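Local coordinates for probable starch synthase 4, chloroplastic/amyloplastic (Arabidopsis thaliana, PDB 6GNE), which belongs to the starch synthase family of plastid glycosyltransferases, with a GT-B fold of two Rossmann-like domains, and holds adenosine-5'-diphosphate and glycan, at residues Ser223-Thr228 against Glu491-Arg496; Ser411-Arg416 against Asp423-Ile428. All blocks are in the same frame, centred on the assembly; numbering follows the deposited sequence.

Contact 1: residues Ser223-Thr228 against Glu491-Arg496; sequences SNIVTT and EELYTR
Ile225 reaches from its strand to the backbone and side chain of Leu493 and to the ring of Tyr494. Its CB points toward the helix, and both branches reach it. Ile225 CG2 lies anti to the backbone N (chi1 -55°, measured to CG1) and meets the side of Leu493, 3.9 Å from Leu493 CD1 and 4.1 Å from Leu493 CB. Ile225 CG1, beside the backbone N, comes within 4.2 Å of Leu493 O. Beyond it, Ile225 CD1 lies 3.4 Å from Leu493 O and 4.0 Å from Tyr494 N. The same methyl sits at the edge of the Tyr494 ring, near its plane, 4.1 Å from Tyr494 CD1.

Strand 225-228 belongs to the N-terminal Rossmann-like sheet, between strands 169-174 and 257-259. Helix 484-499 is the C-terminal helix, which returns to pack on this domain, as in many GT-B enzymes. Strand and helix segments run nearly antiparallel, at 169°.

Leu493 CD1 also touches Thr227 CG2, at 4.1 Å, and the Leu493 side chain goes on to Ile258. Thr227 OG1 is hydrogen-bonded to the hydroxyls of Thr173 and Tyr490. Tyr494 OH is hydrogen-bonded to His143 ND1, which ties the far end of the ring to strand 141-145.

Contact 2: residues Ser411-Arg416 against Asp423-Ile428; sequences SIPIAR and DSVFDI
The CA atoms of Ala415 and Val425 are the nearest pair across the segments, 6.9 Å apart. Residues 412-416 form a strand. Segment 423-428 follows on from helix 419-424. At Val425 the chain is extended, with phi -123° and psi 124°, and it runs across the strand instead of pairing with it. Side chains make the contact between the segments, and all of it is apolar.

Val425 points its two methyls at the strand. Pro413 and Ala415 point back at it from one face, while Ile414 between them points away. Val425 CG1 is anti to the backbone N (chi1 -170°). It touches both partners, 3.8 Å from Pro413 CG and 4.0 Å from Ala415 CB. Val425 CG2 does the same at slightly longer range, 4.1 Å from Ala415 CB and 4.2 Å from Pro413 CG. The proline meets the valine through the corner of its ring, and the two side chains lie alongside each other, pointing opposite ways.

The segments belong to a beta-alpha-beta unit, strand 412-416, helix 419-424 and strand 441-443, in the parallel sheet of the C-terminal Rossmann-like domain. Val425 lies on the connection from the helix to strand 441-443, and it packs over the sheet face opposite helix 448-464, which Ile414 meets.

Ala415 CB is also 4.1 Å from Val425 CB, and the alanine methyl thus faces the branch point as well as both valine methyls. Asn439 holds the chain on both sides of the valine, with ND2 bonded to Ser424 O and OD1 accepting from Phe426 N. Further along, Asp427 OD2 makes a salt bridge with Arg457.

Overall arrangement
Both contacts are buried, but they belong to different Rossmann-like domains of the GT-B fold. Their centres are 29 Å apart, and they share no helix or strand. Each sets a chain segment against the face of a central sheet, and each is apolar where the segments meet. Contact 1 joins parts of the chain far apart in sequence, so it ties the C-terminal helix back to the N-terminal domain. Contact 2 is local, with its segments only a short helix apart. The chemistry follows the place. In contact 1 a branched aliphatic side chain meets a helix backbone and an aromatic edge. In contact 2 one valine on a connection meets a proline and an alanine on a strand.

Contact 1: residues Ser223-Thr228 against Glu491-Arg496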
ATOM      1  N   SER A 223     -14.959  11.081  10.770  1.00 45.68           N
ATOM      2  CA  SER A 223     -14.991  11.143   9.315  1.00 43.94           C
ATOM      3  C   SER A 223     -16.388  10.862   8.838  1.00 44.04           C
ATOM      4  O   SER A 223     -17.096  10.119   9.466  1.00 44.32           O
ATOM      5  CB  SER A 223     -14.007  10.148   8.726  1.00 41.72           C
ATOM      6  OG  SER A 223     -12.689  10.443   9.173  1.00 41.18           O
ATOM      7  N   ASN A 224     -16.764  11.445   7.712  1.00 44.18           N
ATOM      8  CA  ASN A 224     -18.069  11.184   7.092  1.00 45.07           C
ATOM      9  C   ASN A 224     -18.089   9.879   6.286  1.00 43.82           C
ATOM     10  O   ASN A 224     -19.173   9.317   6.041  1.00 44.27           O
ATOM     11  CB  ASN A 224     -18.444  12.347   6.164  1.00 46.11           C
ATOM     12  CG  ASN A 224     -18.459  13.663   6.885  1.00 47.96           C
ATOM     13  OD1 ASN A 224     -17.575  14.535   6.711  1.00 48.54           O
ATOM     14  ND2 ASN A 224     -19.431  13.800   7.748  1.00 49.44           N
ATOM     15  N   ILE A 225     -16.895   9.438   5.847  1.00 41.83           N
ATOM     16  CA  ILE A 225     -16.722   8.218   5.072  1.00 40.69           C
ATOM     17  C   ILE A 225     -15.499   7.511   5.625  1.00 39.26           C
ATOM     18  O   ILE A 225     -14.444   8.132   5.766  1.00 38.68           O
ATOM     19  CB  ILE A 225     -16.479   8.509   3.547  1.00 40.11           C
ATOM     20  CG1 ILE A 225     -17.595   9.373   2.938  1.00 41.87           C
ATOM     21  CG2 ILE A 225     -16.378   7.222   2.741  1.00 38.46           C
ATOM     22  CD1 ILE A 225     -17.183  10.069   1.647  1.00 41.83           C
ATOM     23  N   VAL A 226     -15.626   6.211   5.918  1.00 39.18           N
ATOM     24  CA  VAL A 226     -14.479   5.410   6.375  1.00 37.58           C
ATOM     25  C   VAL A 226     -14.350   4.195   5.509  1.00 36.67           C
ATOM     26  O   VAL A 226     -15.294   3.413   5.413  1.00 37.92           O
ATOM     27  CB  VAL A 226     -14.642   4.940   7.842  1.00 38.78           C
ATOM     28  CG1 VAL A 226     -13.356   4.247   8.304  1.00 37.32           C
ATOM     29  CG2 VAL A 226     -15.057   6.118   8.770  1.00 40.58           C
ATOM     30  N   THR A 227     -13.188   3.999   4.879  1.00 35.76           N
ATOM     31  CA  THR A 227     -12.950   2.764   4.093  1.00 34.79           C
ATOM     32  C   THR A 227     -11.718   2.012   4.532  1.00 33.70           C
ATOM     33  O   THR A 227     -10.849   2.540   5.219  1.00 32.54           O
ATOM     34  CB  THR A 227     -12.855   3.002   2.557  1.00 34.03           C
ATOM     35  OG1 THR A 227     -11.535   3.436   2.189  1.00 33.29           O
ATOM     36  CG2 THR A 227     -13.891   4.023   2.096  1.00 35.63           C
ATOM     37  N   THR A 228     -11.689   0.742   4.136  1.00 33.85           N
ATOM     38  CA  THR A 228     -10.467  -0.032   4.098  1.00 32.95           C
ATOM     39  C   THR A 228     -10.362  -0.716   2.744  1.00 32.33           C
ATOM     40  O   THR A 228     -11.234  -0.578   1.885  1.00 32.82           O
ATOM     41  CB  THR A 228     -10.319  -0.996   5.280  1.00 32.76           C
ATOM     42  OG1 THR A 228      -8.999  -1.525   5.276  1.00 31.48           O
ATOM     43  CG2 THR A 228     -11.324  -2.124   5.223  1.00 33.54           C
ATOM     44  N   GLU A 491     -15.913   7.523  -5.701  1.00 51.96           N
ATOM     45  CA  GLU A 491     -16.600   8.671  -6.272  1.00 55.92           C
ATOM     46  C   GLU A 491     -18.055   8.747  -5.788  1.00 58.67           C
ATOM     47  O   GLU A 491     -18.536   9.848  -5.411  1.00 58.74           O
ATOM     48  CB  GLU A 491     -16.517   8.612  -7.804  1.00 57.80           C
ATOM     49  CG  GLU A 491     -17.299   9.690  -8.571  1.00 61.20           C
ATOM     50  CD  GLU A 491     -17.343   9.441 -10.073  1.00 62.90           C
ATOM     51  OE1 GLU A 491     -16.968  10.340 -10.844  1.00 64.56           O
ATOM     52  OE2 GLU A 491     -17.741   8.341 -10.509  1.00 64.80           O
ATOM     53  N   GLU A 492     -18.755   7.598  -5.819  1.00 60.81           N
ATOM     54  CA  GLU A 492     -20.154   7.503  -5.349  1.00 64.29           C
ATOM     55  C   GLU A 492     -20.284   7.778  -3.853  1.00 61.94           C
ATOM     56  O   GLU A 492     -21.277   8.363  -3.446  1.00 63.53           O
ATOM     57  CB  GLU A 492     -20.816   6.156  -5.717  1.00 68.47           C
ATOM     58  CG  GLU A 492     -21.123   6.004  -7.221  1.00 74.38           C
ATOM     59  CD  GLU A 492     -21.451   4.563  -7.704  1.00 79.52           C
ATOM     60  OE1 GLU A 492     -21.251   3.560  -6.940  1.00 81.79           O
ATOM     61  OE2 GLU A 492     -21.915   4.438  -8.880  1.00 80.86           O
ATOM     62  N   LEU A 493     -19.282   7.386  -3.055  1.00 57.35           N
ATOM     63  CA  LEU A 493     -19.242   7.757  -1.642  1.00 55.24           C
ATOM     64  C   LEU A 493     -19.042   9.253  -1.452  1.00 55.33           C
ATOM     65  O   LEU A 493     -19.717   9.851  -0.614  1.00 56.75           O
ATOM     66  CB  LEU A 493     -18.182   6.968  -0.877  1.00 52.09           C
ATOM     67  CG  LEU A 493     -18.395   5.455  -0.749  1.00 51.76           C
ATOM     68  CD1 LEU A 493     -17.116   4.786  -0.248  1.00 49.28           C
ATOM     69  CD2 LEU A 493     -19.609   5.049   0.106  1.00 52.84           C
ATOM     70  N   TYR A 494     -18.136   9.844  -2.235  1.00 54.22           N
ATOM     71  CA  TYR A 494     -17.882  11.291  -2.205  1.00 54.78           C
ATOM     72  C   TYR A 494     -19.121  12.117  -2.541  1.00 58.94           C
ATOM     73  O   TYR A 494     -19.480  13.027  -1.788  1.00 60.60           O
ATOM     74  CB  TYR A 494     -16.794  11.697  -3.207  1.00 52.58           C
ATOM     75  CG  TYR A 494     -15.365  11.230  -2.970  1.00 50.34           C
ATOM     76  CD1 TYR A 494     -14.957  10.603  -1.784  1.00 48.66           C
ATOM     77  CD2 TYR A 494     -14.401  11.457  -3.946  1.00 49.39           C
ATOM     78  CE1 TYR A 494     -13.647  10.196  -1.600  1.00 46.33           C
ATOM     79  CE2 TYR A 494     -13.102  11.058  -3.773  1.00 47.80           C
ATOM     80  CZ  TYR A 494     -12.728  10.433  -2.595  1.00 46.75           C
ATOM     81  OH  TYR A 494     -11.422  10.066  -2.448  1.00 44.98           O
ATOM     82  N   THR A 495     -19.742  11.826  -3.686  1.00 61.73           N
ATOM     83  CA  THR A 495     -20.944  12.558  -4.123  1.00 66.23           C
ATOM     84  C   THR A 495     -22.106  12.392  -3.147  1.00 68.21           C
ATOM     85  O   THR A 495     -22.751  13.371  -2.820  1.00 72.32           O
ATOM     86  CB  THR A 495     -21.405  12.172  -5.545  1.00 68.65           C
ATOM     87  OG1 THR A 495     -21.446  10.750  -5.672  1.00 70.92           O
ATOM     88  CG2 THR A 495     -20.471  12.746  -6.604  1.00 67.71           C
ATOM     89  N   ARG A 496     -22.353  11.177  -2.666  1.00 69.13           N
ATOM     90  CA  ARG A 496     -23.462  10.904  -1.746  1.00 72.26           C
ATOM     91  C   ARG A 496     -23.284  11.623  -0.422  1.00 71.99           C
ATOM     92  O   ARG A 496     -24.274  12.107   0.146  1.00 76.78           O
ATOM     93  CB  ARG A 496     -23.645   9.404  -1.524  1.00 74.08           C
ATOM     94  CG  ARG A 496     -24.876   8.966  -0.739  1.00 79.61           C
ATOM     95  CD  ARG A 496     -25.331   7.541  -1.098  1.00 84.36           C
ATOM     96  NE  ARG A 496     -24.401   6.477  -0.633  1.00 86.27           N
ATOM     97  CZ  ARG A 496     -23.717   5.599  -1.390  1.00 85.57           C
ATOM     98  NH1 ARG A 496     -23.813   5.562  -2.730  1.00 86.93           N
ATOM     99  NH2 ARG A 496     -22.915   4.716  -0.784  1.00 82.81           N
TER

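Contact 2: residues Ser411-Arg416 against Asp423-Ile428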
ATOM      1  N   SER A 411       2.721 -13.414 -14.143  1.00 31.19           N
ATOM      2  CA  SER A 411       3.250 -14.326 -13.131  1.00 31.55           C
ATOM      3  C   SER A 411       2.079 -14.807 -12.270  1.00 31.22           C
ATOM      4  O   SER A 411       1.311 -13.986 -11.761  1.00 31.47           O
ATOM      5  CB  SER A 411       4.326 -13.626 -12.288  1.00 31.33           C
ATOM      6  OG  SER A 411       4.971 -14.491 -11.359  1.00 31.18           O
ATOM      7  N   ILE A 412       1.953 -16.117 -12.107  1.00 31.34           N
ATOM      8  CA  ILE A 412       0.769 -16.726 -11.469  1.00 31.02           C
ATOM      9  C   ILE A 412       0.910 -16.845  -9.965  1.00 29.30           C
ATOM     10  O   ILE A 412       1.874 -17.417  -9.497  1.00 29.95           O
ATOM     11  CB  ILE A 412       0.494 -18.110 -12.048  1.00 32.07           C
ATOM     12  CG1 ILE A 412       0.303 -18.003 -13.579  1.00 34.15           C
ATOM     13  CG2 ILE A 412      -0.723 -18.743 -11.390  1.00 32.88           C
ATOM     14  CD1 ILE A 412      -0.752 -16.994 -14.032  1.00 34.88           C
ATOM     15  N   PRO A 413      -0.040 -16.290  -9.202  1.00 29.40           N
ATOM     16  CA  PRO A 413       0.158 -16.169  -7.774  1.00 29.66           C
ATOM     17  C   PRO A 413      -0.147 -17.432  -6.999  1.00 30.51           C
ATOM     18  O   PRO A 413      -1.000 -18.232  -7.388  1.00 32.37           O
ATOM     19  CB  PRO A 413      -0.827 -15.060  -7.354  1.00 29.18           C
ATOM     20  CG  PRO A 413      -1.891 -15.123  -8.359  1.00 29.95           C
ATOM     21  CD  PRO A 413      -1.214 -15.518  -9.632  1.00 30.37           C
ATOM     22  N   ILE A 414       0.562 -17.574  -5.896  1.00 30.10           N
ATOM     23  CA  ILE A 414       0.303 -18.576  -4.898  1.00 30.60           C
ATOM     24  C   ILE A 414       0.125 -17.803  -3.591  1.00 30.27           C
ATOM     25  O   ILE A 414       1.072 -17.191  -3.093  1.00 27.40           O
ATOM     26  CB  ILE A 414       1.480 -19.579  -4.753  1.00 31.65           C
ATOM     27  CG1 ILE A 414       1.839 -20.196  -6.126  1.00 31.89           C
ATOM     28  CG2 ILE A 414       1.180 -20.615  -3.655  1.00 31.16           C
ATOM     29  CD1 ILE A 414       3.034 -21.105  -6.085  1.00 33.17           C
ATOM     30  N   ALA A 415      -1.083 -17.873  -3.031  1.00 30.68           N
ATOM     31  CA  ALA A 415      -1.506 -16.962  -1.997  1.00 30.06           C
ATOM     32  C   ALA A 415      -2.269 -17.664  -0.898  1.00 31.20           C
ATOM     33  O   ALA A 415      -3.033 -18.595  -1.158  1.00 30.97           O
ATOM     34  CB  ALA A 415      -2.390 -15.884  -2.609  1.00 29.33           C
ATOM     35  N   ARG A 416      -2.120 -17.168   0.326  1.00 31.61           N
ATOM     36  CA  ARG A 416      -2.963 -17.629   1.409  1.00 32.88           C
ATOM     37  C   ARG A 416      -4.328 -16.931   1.366  1.00 32.11           C
ATOM     38  O   ARG A 416      -4.398 -15.766   1.027  1.00 31.89           O
ATOM     39  CB  ARG A 416      -2.283 -17.452   2.760  1.00 33.48           C
ATOM     40  CG  ARG A 416      -2.823 -18.446   3.804  1.00 35.29           C
ATOM     41  CD  ARG A 416      -2.148 -18.317   5.153  1.00 35.33           C
ATOM     42  NE  ARG A 416      -2.756 -17.240   5.917  1.00 34.43           N
ATOM     43  CZ  ARG A 416      -3.835 -17.351   6.672  1.00 33.65           C
ATOM     44  NH1 ARG A 416      -4.264 -16.285   7.315  1.00 33.52           N
ATOM     45  NH2 ARG A 416      -4.477 -18.494   6.796  1.00 34.45           N
ATOM     46  N   ASP A 423     -10.069 -11.960  -2.049  1.00 36.80           N
ATOM     47  CA  ASP A 423     -10.856 -11.199  -3.015  1.00 37.65           C
ATOM     48  C   ASP A 423     -10.207 -11.043  -4.378  1.00 38.23           C
ATOM     49  O   ASP A 423     -10.897 -10.587  -5.295  1.00 41.12           O
ATOM     50  CB  ASP A 423     -11.118  -9.777  -2.480  1.00 37.57           C
ATOM     51  CG  ASP A 423     -11.961  -9.765  -1.210  1.00 37.84           C
ATOM     52  OD1 ASP A 423     -12.887 -10.553  -1.105  1.00 39.51           O
ATOM     53  OD2 ASP A 423     -11.720  -8.956  -0.319  1.00 37.93           O
ATOM     54  N   SER A 424      -8.927 -11.406  -4.533  1.00 34.90           N
ATOM     55  CA  SER A 424      -8.235 -11.289  -5.826  1.00 34.00           C
ATOM     56  C   SER A 424      -7.562 -12.573  -6.388  1.00 33.56           C
ATOM     57  O   SER A 424      -7.183 -12.605  -7.562  1.00 31.15           O
ATOM     58  CB  SER A 424      -7.172 -10.212  -5.676  1.00 34.06           C
ATOM     59  OG  SER A 424      -6.344 -10.491  -4.561  1.00 33.90           O
ATOM     60  N   VAL A 425      -7.389 -13.616  -5.557  1.00 33.15           N
ATOM     61  CA  VAL A 425      -6.730 -14.849  -5.973  1.00 32.11           C
ATOM     62  C   VAL A 425      -7.650 -16.044  -5.761  1.00 32.41           C
ATOM     63  O   VAL A 425      -8.121 -16.300  -4.672  1.00 33.81           O
ATOM     64  CB  VAL A 425      -5.382 -15.068  -5.267  1.00 31.73           C
ATOM     65  CG1 VAL A 425      -4.620 -16.224  -5.900  1.00 32.60           C
ATOM     66  CG2 VAL A 425      -4.520 -13.833  -5.391  1.00 30.85           C
ATOM     67  N   PHE A 426      -7.874 -16.782  -6.839  1.00 32.76           N
ATOM     68  CA  PHE A 426      -8.835 -17.874  -6.901  1.00 32.85           C
ATOM     69  C   PHE A 426      -8.181 -19.118  -7.532  1.00 32.98           C
ATOM     70  O   PHE A 426      -7.748 -19.104  -8.688  1.00 32.84           O
ATOM     71  CB  PHE A 426     -10.033 -17.428  -7.733  1.00 33.68           C
ATOM     72  CG  PHE A 426     -10.695 -16.191  -7.223  1.00 33.97           C
ATOM     73  CD1 PHE A 426     -11.625 -16.246  -6.172  1.00 34.53           C
ATOM     74  CD2 PHE A 426     -10.382 -14.954  -7.774  1.00 34.57           C
ATOM     75  CE1 PHE A 426     -12.239 -15.098  -5.705  1.00 34.88           C
ATOM     76  CE2 PHE A 426     -10.982 -13.773  -7.294  1.00 34.65           C
ATOM     77  CZ  PHE A 426     -11.915 -13.848  -6.265  1.00 34.82           C
ATOM     78  N   ASP A 427      -8.150 -20.190  -6.759  1.00 33.54           N
ATOM     79  CA  ASP A 427      -7.538 -21.462  -7.145  1.00 33.44           C
ATOM     80  C   ASP A 427      -8.173 -22.085  -8.395  1.00 33.33           C
ATOM     81  O   ASP A 427      -9.394 -22.283  -8.443  1.00 33.21           O
ATOM     82  CB  ASP A 427      -7.635 -22.446  -5.960  1.00 34.38           C
ATOM     83  CG  ASP A 427      -6.692 -23.612  -6.083  1.00 34.97           C
ATOM     84  OD1 ASP A 427      -7.042 -24.611  -6.743  1.00 35.22           O
ATOM     85  OD2 ASP A 427      -5.595 -23.541  -5.484  1.00 35.75           O
ATOM     86  N   ILE A 428      -7.333 -22.408  -9.378  1.00 33.08           N
ATOM     87  CA  ILE A 428      -7.792 -23.055 -10.632  1.00 35.12           C
ATOM     88  C   ILE A 428      -8.304 -24.499 -10.469  1.00 36.47           C
ATOM     89  O   ILE A 428      -9.034 -24.967 -11.332  1.00 37.30           O
ATOM     90  CB  ILE A 428      -6.743 -23.010 -11.775  1.00 35.01           C
ATOM     91  CG1 ILE A 428      -5.566 -23.964 -11.509  1.00 35.62           C
ATOM     92  CG2 ILE A 428      -6.247 -21.588 -11.973  1.00 34.15           C
ATOM     93  CD1 ILE A 428      -4.468 -23.962 -12.562  1.00 35.76           C
TER